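Local atomic coordinates of cytochrome c552 (Thermochromatium tepidum, PDB entry 5ZE8), a protein that carries five covalently bound c-type hemes at low potential and probably serves in electron transfer in a thermophilic purple sulfur photosynthetic bacterium. Residues 234-246 and 366-380. Sequence-based numbering, arbitrary orientation.
Sequences NPQGVPLCQTGKE and PPTATKPGDDTRLQP
Two side-chain amides, Asn-234 and Gln-236, reach across to carbonyls of the loop 366-370. Asn-234 ND2 spends one N-H on Pro-366 O at 2.7 Å, almost straight out from that carbonyl, and the other on Ala-369 O at 2.8 Å. Gln-236 bends at chi2 (68°), which brings NE2 within 3.0 Å of Pro-367 O and 2.9 Å of Ala-369 O. The two amides come to Ala-369 O from opposite faces of its carbonyl plane. Asn-234 OD1 meanwhile accepts from Val-238 N, just beyond the type I turn 234-237, which helps hold the amide in position. A water bridges Gln-236 O and Thr-370 O.

Val-238 lays CG2 against the backbone of Thr-370 and Lys-371 and CG1 against Pro-372, while Leu-240 CD2, on a side chain about 7 Å from a heme c, presses tightly on Pro-366 CB, 3.5 Å away.

Charge takes over at the helix 243-250. Arg-377 turns the NH1/NH2 end of its guanidinium to a single oxygen, Glu-246 OE2, 2.8 Å from NH1 and met from above the carboxylate plane. Its NE/NH2 side grips both oxygens of Asp-375, with NH2 2.9 Å from OD2; OD1 also takes Arg-377 N in an Asx turn. Glu-246 OE1 binds Thr-314 and Ala-311 N. A methionine in place of Arg-377 would probably leave the Glu-246 and Asp-375 carboxylates without the cation between them.

With both N-H groups spent on near-coplanar carbonyls, each amide is fixed in rotation, and the shared arginine probably offsets two like charges where helix 243-250 meets strand 371-375 and its following loop.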
loop_
_atom_site.group_PDB
_atom_site.type_symbol
_atom_site.label_atom_id
_atom_site.label_comp_id
_atom_site.label_asym_id
_atom_site.label_seq_id
_atom_site.Cartn_x
_atom_site.Cartn_y
_atom_site.Cartn_z
ATOM N N ASN A 234 9.307 8.834 11.331
ATOM C CA ASN A 234 10.108 8.250 12.388
ATOM C C ASN A 234 10.114 9.222 13.577
ATOM O O ASN A 234 9.470 10.284 13.549
ATOM C CB ASN A 234 11.469 7.795 11.840
ATOM C CG ASN A 234 12.508 8.894 11.792
ATOM O OD1 ASN A 234 12.237 10.043 12.115
ATOM N ND2 ASN A 234 13.710 8.528 11.391
ATOM N N PRO A 235 10.835 8.885 14.620
ATOM C CA PRO A 235 10.704 9.729 15.815
ATOM C C PRO A 235 11.460 11.041 15.695
ATOM O O PRO A 235 11.270 11.960 16.509
ATOM C CB PRO A 235 11.302 8.867 16.931
ATOM C CG PRO A 235 11.281 7.466 16.420
ATOM C CD PRO A 235 11.204 7.499 14.927
ATOM N N GLN A 236 12.357 11.145 14.730
ATOM C CA GLN A 236 13.006 12.406 14.434
ATOM C C GLN A 236 12.281 13.170 13.358
ATOM O O GLN A 236 12.852 14.132 12.829
ATOM C CB GLN A 236 14.469 12.139 14.039
ATOM C CG GLN A 236 15.364 11.444 15.086
ATOM C CD GLN A 236 15.024 10.004 15.406
ATOM O OE1 GLN A 236 14.650 9.678 16.523
ATOM N NE2 GLN A 236 15.122 9.133 14.421
ATOM N N GLY A 237 11.030 12.767 12.998
ATOM C CA GLY A 237 10.212 13.526 12.039
ATOM C C GLY A 237 10.519 13.215 10.589
ATOM O O GLY A 237 10.049 13.908 9.694
ATOM N N VAL A 238 11.324 12.190 10.332
ATOM C CA VAL A 238 11.693 11.938 8.958
ATOM C C VAL A 238 10.591 11.102 8.324
ATOM O O VAL A 238 10.174 10.099 8.932
ATOM C CB VAL A 238 12.980 11.172 8.858
ATOM C CG1 VAL A 238 13.354 11.065 7.394
ATOM C CG2 VAL A 238 14.073 11.960 9.573
ATOM N N PRO A 239 10.120 11.487 7.112
ATOM C CA PRO A 239 9.089 10.618 6.596
ATOM C C PRO A 239 9.590 9.212 6.284
ATOM O O PRO A 239 10.686 9.022 5.698
ATOM C CB PRO A 239 8.653 11.316 5.279
ATOM C CG PRO A 239 9.063 12.706 5.439
ATOM C CD PRO A 239 10.292 12.716 6.307
ATOM N N LEU A 240 8.770 8.229 6.623
ATOM C CA LEU A 240 8.983 6.832 6.213
ATOM C C LEU A 240 8.062 6.518 5.027
ATOM O O LEU A 240 8.481 6.056 3.948
ATOM C CB LEU A 240 8.667 5.878 7.388
ATOM C CG LEU A 240 9.527 6.085 8.622
ATOM C CD1 LEU A 240 8.860 5.382 9.790
ATOM C CD2 LEU A 240 10.900 5.487 8.340
ATOM N N CYS A 241 6.781 6.841 5.209
ATOM C CA CYS A 241 5.689 6.682 4.169
ATOM C C CYS A 241 5.155 8.078 3.907
ATOM O O CYS A 241 4.955 8.862 4.845
ATOM C CB CYS A 241 4.489 5.818 4.643
ATOM S SG CYS A 241 2.851 6.337 3.923
ATOM N N GLN A 242 4.893 8.440 2.651
ATOM C CA GLN A 242 4.534 9.841 2.381
ATOM C C GLN A 242 3.679 9.952 1.119
ATOM O O GLN A 242 3.750 10.943 0.358
ATOM C CB GLN A 242 5.786 10.701 2.303
ATOM C CG GLN A 242 6.785 10.243 1.232
ATOM C CD GLN A 242 8.254 10.584 1.562
ATOM O OE1 GLN A 242 8.571 11.728 1.828
ATOM N NE2 GLN A 242 9.143 9.584 1.479
ATOM N N THR A 243 2.796 8.996 1.020
ATOM C CA THR A 243 1.869 8.913 -0.154
ATOM C C THR A 243 1.029 10.208 -0.241
ATOM O O THR A 243 0.799 10.741 -1.337
ATOM C CB THR A 243 0.913 7.727 -0.038
ATOM O OG1 THR A 243 1.636 6.532 0.060
ATOM C CG2 THR A 243 -0.064 7.616 -1.261
ATOM N N GLY A 244 0.579 10.759 0.871
ATOM C CA GLY A 244 -0.084 12.124 0.811
ATOM C C GLY A 244 0.682 13.332 0.386
ATOM O O GLY A 244 0.154 14.144 -0.382
ATOM N N LYS A 245 1.945 13.492 0.815
ATOM C CA LYS A 245 2.750 14.607 0.365
ATOM C C LYS A 245 3.018 14.392 -1.076
ATOM O O LYS A 245 3.079 15.367 -1.844
ATOM C CB LYS A 245 4.070 14.657 1.179
ATOM C CG LYS A 245 5.043 15.828 0.915
ATOM C CD LYS A 245 6.211 15.898 1.938
ATOM C CE LYS A 245 5.830 15.400 3.333
ATOM N NZ LYS A 245 6.877 15.644 4.342
ATOM N N GLU A 246 3.227 13.142 -1.519
ATOM C CA GLU A 246 3.455 12.954 -2.952
ATOM C C GLU A 246 2.237 13.371 -3.778
ATOM O O GLU A 246 2.343 14.119 -4.766
ATOM C CB GLU A 246 3.785 11.499 -3.285
ATOM C CG GLU A 246 5.073 10.980 -2.615
ATOM C CD GLU A 246 5.112 9.480 -2.406
ATOM O OE1 GLU A 246 4.262 8.789 -2.999
ATOM O OE2 GLU A 246 6.029 8.983 -1.664
ATOM N N PRO A 366 15.889 3.280 9.440
ATOM C CA PRO A 366 14.725 4.169 9.607
ATOM C C PRO A 366 14.432 4.659 11.058
ATOM O O PRO A 366 14.101 5.851 11.226
ATOM C CB PRO A 366 13.589 3.365 9.008
ATOM C CG PRO A 366 14.234 2.435 8.030
ATOM C CD PRO A 366 15.617 2.146 8.517
ATOM N N PRO A 367 14.653 3.815 12.105
ATOM C CA PRO A 367 14.374 4.355 13.456
ATOM C C PRO A 367 15.281 5.434 13.982
ATOM O O PRO A 367 14.849 6.195 14.820
ATOM C CB PRO A 367 14.507 3.139 14.350
ATOM C CG PRO A 367 14.148 2.020 13.463
ATOM C CD PRO A 367 14.904 2.373 12.203
ATOM N N THR A 368 16.523 5.479 13.551
ATOM C CA THR A 368 17.458 6.497 14.050
ATOM C C THR A 368 17.798 7.608 13.035
ATOM O O THR A 368 18.426 8.618 13.355
ATOM C CB THR A 368 18.724 5.821 14.619
ATOM O OG1 THR A 368 19.280 4.961 13.631
ATOM C CG2 THR A 368 18.332 4.997 15.893
ATOM N N ALA A 369 17.307 7.493 11.825
ATOM C CA ALA A 369 17.585 8.491 10.835
ATOM C C ALA A 369 17.076 9.892 11.230
ATOM O O ALA A 369 16.017 10.076 11.842
ATOM C CB ALA A 369 17.030 8.056 9.481
ATOM N N THR A 370 17.868 10.916 10.946
ATOM C CA THR A 370 17.513 12.279 11.286
ATOM C C THR A 370 17.217 13.098 10.055
ATOM O O THR A 370 16.777 14.187 10.206
ATOM C CB THR A 370 18.690 12.983 11.998
ATOM O OG1 THR A 370 19.854 12.857 11.170
ATOM C CG2 THR A 370 18.935 12.403 13.329
ATOM N N LYS A 371 17.453 12.610 8.826
ATOM C CA LYS A 371 17.303 13.362 7.564
ATOM C C LYS A 371 16.803 12.368 6.434
ATOM O O LYS A 371 17.157 11.175 6.473
ATOM C CB LYS A 371 18.701 13.971 7.149
ATOM C CG LYS A 371 19.232 15.056 8.136
ATOM C CD LYS A 371 20.567 15.719 7.738
ATOM C CE LYS A 371 21.114 16.766 8.731
ATOM N NZ LYS A 371 22.574 17.062 8.530
ATOM N N PRO A 372 15.951 12.855 5.497
ATOM C CA PRO A 372 15.709 12.040 4.285
ATOM C C PRO A 372 17.018 11.770 3.568
ATOM O O PRO A 372 17.880 12.658 3.518
ATOM C CB PRO A 372 14.815 12.918 3.425
ATOM C CG PRO A 372 14.222 13.936 4.353
ATOM C CD PRO A 372 15.255 14.155 5.431
ATOM N N GLY A 373 17.147 10.576 3.004
ATOM C CA GLY A 373 18.215 10.273 2.038
ATOM C C GLY A 373 17.773 10.630 0.630
ATOM O O GLY A 373 16.752 11.307 0.430
ATOM N N ASP A 374 18.514 10.171 -0.344
ATOM C CA ASP A 374 18.121 10.458 -1.719
ATOM C C ASP A 374 16.873 9.626 -2.064
ATOM O O ASP A 374 16.675 8.531 -1.521
ATOM C CB ASP A 374 19.181 10.126 -2.768
ATOM C CG ASP A 374 20.548 10.597 -2.393
ATOM O OD1 ASP A 374 20.643 11.636 -1.657
ATOM O OD2 ASP A 374 21.492 9.847 -2.761
ATOM N N ASP A 375 16.097 10.188 -2.972
ATOM C CA ASP A 375 14.862 9.571 -3.456
ATOM C C ASP A 375 14.907 9.525 -4.916
ATOM O O ASP A 375 14.725 10.564 -5.625
ATOM C CB ASP A 375 13.639 10.405 -3.055
ATOM C CG ASP A 375 12.328 9.766 -3.378
ATOM O OD1 ASP A 375 12.314 8.692 -3.957
ATOM O OD2 ASP A 375 11.261 10.391 -3.103
ATOM N N THR A 376 15.093 8.315 -5.432
ATOM C CA THR A 376 15.174 8.114 -6.872
ATOM C C THR A 376 13.941 7.436 -7.434
ATOM O O THR A 376 13.905 7.028 -8.603
ATOM C CB THR A 376 16.367 7.254 -7.238
ATOM O OG1 THR A 376 16.324 6.010 -6.611
ATOM C CG2 THR A 376 17.666 7.932 -6.796
ATOM N N ARG A 377 12.899 7.310 -6.569
ATOM C CA ARG A 377 11.650 6.727 -7.057
ATOM C C ARG A 377 11.071 7.598 -8.195
ATOM O O ARG A 377 11.409 8.762 -8.354
ATOM C CB ARG A 377 10.653 6.578 -5.902
ATOM C CG ARG A 377 11.138 5.706 -4.720
ATOM C CD ARG A 377 10.249 5.795 -3.515
ATOM N NE ARG A 377 10.030 7.157 -3.127
ATOM C CZ ARG A 377 8.904 7.703 -2.634
ATOM N NH1 ARG A 377 7.803 6.996 -2.379
ATOM N NH2 ARG A 377 8.870 8.980 -2.393
ATOM N N LEU A 378 10.200 7.007 -9.010
ATOM C CA LEU A 378 9.534 7.805 -9.972
ATOM C C LEU A 378 8.588 8.725 -9.248
ATOM O O LEU A 378 7.749 8.248 -8.451
ATOM C CB LEU A 378 8.751 6.951 -10.964
ATOM C CG LEU A 378 9.528 5.891 -11.774
ATOM C CD1 LEU A 378 8.591 4.880 -12.433
ATOM C CD2 LEU A 378 10.379 6.621 -12.787
ATOM N N GLN A 379 8.612 9.996 -9.624
ATOM C CA GLN A 379 7.787 10.990 -9.026
ATOM C C GLN A 379 6.398 10.961 -9.605
ATOM O O GLN A 379 6.171 10.325 -10.632
ATOM C CB GLN A 379 8.453 12.365 -9.124
ATOM C CG GLN A 379 9.760 12.412 -8.297
ATOM C CD GLN A 379 9.615 12.080 -6.755
ATOM O OE1 GLN A 379 10.374 11.246 -6.174
ATOM N NE2 GLN A 379 8.626 12.675 -6.117
ATOM N N PRO A 380 5.436 11.620 -8.908
ATOM C CA PRO A 380 4.064 11.536 -9.466
ATOM C C PRO A 380 4.040 11.908 -10.930
ATOM O O PRO A 380 4.595 12.942 -11.300
ATOM C CB PRO A 380 3.327 12.563 -8.645
ATOM C CG PRO A 380 3.995 12.594 -7.340
ATOM C CD PRO A 380 5.456 12.371 -7.657
HETATM O O HOH W 1 15.661 15.158 12.353
#